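PDB 3L86: acetylglutamate kinase from Streptococcus mutans, which probably catalyses the ATP-dependent phosphorylation of N-acetyl-L-glutamate, the second step on the route from glutamate to N-acetylornithine in arginine biosynthesis. Local coordinates for residues Ser108-Leu111 with Leu112-Gly116. Numbering follows the deposited sequence.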
ATOM      1  N   SER A 108      -1.808  15.039   0.702  1.00  9.06           N
ATOM      2  CA  SER A 108      -1.096  14.890  -0.574  1.00  8.95           C
ATOM      3  C   SER A 108       0.324  15.416  -0.490  1.00  7.65           C
ATOM      4  O   SER A 108       1.250  14.790  -1.065  1.00  7.27           O
ATOM      5  CB  SER A 108      -1.869  15.539  -1.751  1.00 10.54           C
ATOM      6  OG  SER A 108      -1.979  16.916  -1.538  1.00 14.19           O
ATOM      7  N   HIS A 109       0.541  16.510   0.254  1.00  5.55           N
ATOM      8  CA  HIS A 109       1.927  16.991   0.492  1.00  6.75           C
ATOM      9  C   HIS A 109       2.806  15.945   1.235  1.00  6.15           C
ATOM     10  O   HIS A 109       3.923  15.659   0.830  1.00  5.93           O
ATOM     11  CB  HIS A 109       1.942  18.298   1.316  1.00  6.55           C
ATOM     12  CG  HIS A 109       3.304  18.698   1.785  1.00  7.72           C
ATOM     13  ND1 HIS A 109       4.387  18.828   0.923  1.00  4.69           N
ATOM     14  CD2 HIS A 109       3.762  19.022   3.021  1.00  7.12           C
ATOM     15  CE1 HIS A 109       5.457  19.176   1.627  1.00  6.63           C
ATOM     16  NE2 HIS A 109       5.103  19.314   2.896  1.00  7.15           N
ATOM     17  N   ALA A 110       2.315  15.358   2.323  1.00  5.31           N
ATOM     18  CA  ALA A 110       3.154  14.357   3.005  1.00  6.46           C
ATOM     19  C   ALA A 110       3.433  13.114   2.098  1.00  7.19           C
ATOM     20  O   ALA A 110       4.563  12.583   2.028  1.00  9.06           O
ATOM     21  CB  ALA A 110       2.491  13.946   4.342  1.00  6.24           C
ATOM     22  N   LEU A 111       2.399  12.617   1.430  1.00  7.13           N
ATOM     23  CA  LEU A 111       2.565  11.412   0.594  1.00  7.10           C
ATOM     24  C   LEU A 111       3.501  11.637  -0.623  1.00  8.61           C
ATOM     25  O   LEU A 111       4.427  10.835  -0.842  1.00  9.83           O
ATOM     26  CB  LEU A 111       1.196  10.895   0.124  1.00  8.21           C
ATOM     27  CG  LEU A 111       0.270  10.250   1.174  1.00  5.66           C
ATOM     28  CD1 LEU A 111      -1.061   9.847   0.511  1.00  7.54           C
ATOM     29  CD2 LEU A 111       0.959   9.061   1.807  1.00  9.80           C
ATOM     30  N   LEU A 112       3.273  12.701  -1.411  1.00  7.34           N
ATOM     31  CA  LEU A 112       4.082  12.972  -2.603  1.00  8.63           C
ATOM     32  C   LEU A 112       5.472  13.545  -2.293  1.00  8.92           C
ATOM     33  O   LEU A 112       6.475  13.093  -2.865  1.00  8.26           O
ATOM     34  CB  LEU A 112       3.349  13.881  -3.620  1.00  7.84           C
ATOM     35  CG  LEU A 112       2.013  13.287  -4.150  1.00 11.38           C
ATOM     36  CD1 LEU A 112       1.231  14.362  -4.915  1.00  9.95           C
ATOM     37  CD2 LEU A 112       2.201  12.001  -4.997  1.00  8.74           C
ATOM     38  N   ASP A 113       5.545  14.547  -1.416  1.00  9.37           N
ATOM     39  CA  ASP A 113       6.794  15.319  -1.290  1.00  9.52           C
ATOM     40  C   ASP A 113       7.664  14.798  -0.165  1.00 10.14           C
ATOM     41  O   ASP A 113       8.909  14.862  -0.260  1.00  9.90           O
ATOM     42  CB  ASP A 113       6.475  16.805  -1.029  1.00 10.36           C
ATOM     43  CG  ASP A 113       5.597  17.402  -2.099  1.00  9.23           C
ATOM     44  OD1 ASP A 113       5.909  17.209  -3.284  1.00 12.61           O
ATOM     45  OD2 ASP A 113       4.601  18.062  -1.761  1.00  6.75           O
ATOM     46  N   LEU A 114       7.018  14.301   0.896  1.00 10.10           N
ATOM     47  CA  LEU A 114       7.717  13.807   2.120  1.00 11.68           C
ATOM     48  C   LEU A 114       7.964  12.271   2.230  1.00 12.15           C
ATOM     49  O   LEU A 114       8.764  11.815   3.090  1.00 14.55           O
ATOM     50  CB  LEU A 114       6.946  14.248   3.360  1.00 11.56           C
ATOM     51  CG  LEU A 114       7.178  15.613   4.001  1.00 13.18           C
ATOM     52  CD1 LEU A 114       7.653  16.600   3.040  1.00 15.15           C
ATOM     53  CD2 LEU A 114       6.044  16.137   4.797  1.00 10.86           C
ATOM     54  N   VAL A 115       7.239  11.462   1.466  1.00 10.34           N
ATOM     55  CA  VAL A 115       7.517  10.006   1.406  1.00  9.01           C
ATOM     56  C   VAL A 115       7.932   9.537  -0.011  1.00  9.81           C
ATOM     57  O   VAL A 115       8.996   8.873  -0.208  1.00  8.88           O
ATOM     58  CB  VAL A 115       6.313   9.151   1.907  1.00  9.87           C
ATOM     59  CG1 VAL A 115       6.657   7.668   1.900  1.00  7.66           C
ATOM     60  CG2 VAL A 115       5.925   9.546   3.363  1.00  7.95           C
ATOM     61  N   GLY A 116       7.099   9.865  -0.996  1.00  8.13           N
ATOM     62  CA  GLY A 116       7.281   9.315  -2.352  1.00  8.33           C
ATOM     63  C   GLY A 116       8.584   9.737  -3.023  1.00  8.90           C
ATOM     64  O   GLY A 116       9.228   8.929  -3.702  1.00  7.88           O
TER
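Helix 101-125 widens into a pi-type turn at 112-116, and a His-carboxylate hydrogen bond joins His109 and Asp113, one turn apart. The widening shows in the backbone bonds: Leu112 N still reaches back four residues to Ser108 O at 2.9 Å, whereas Gly116 N reaches back five, to Leu111 O at 2.8 Å. Between them Asp113 N keeps the four-residue bond to His109 O, but Leu114 N divides weakly between His109 O and Ala110 O. The His109 ring swings toward the following turn because its chi1 of 170° sets CG opposite the backbone N, and there ND1 donates to Asp113 OD2 at 2.8 Å. That oxygen lies in the ring plane and accepts through its anti lone pair, while the carboxylate is turned 48° from the imidazole. Leu114 approaches the same ring obliquely, CD1 standing 3.7 Å from His109 CE1, and its CD2 meets Ala110 CB at 4.2 Å. Ala110 packs on Ile79 and Leu82 of helix 76-85 and Val115 on Ala78; His109 also touches Leu82. Leu111 faces strand 174-182 at Ser179 and Leu180, close to bound N-acetyl-L-glutamate, and Leu112 rests on Ala178 of that strand.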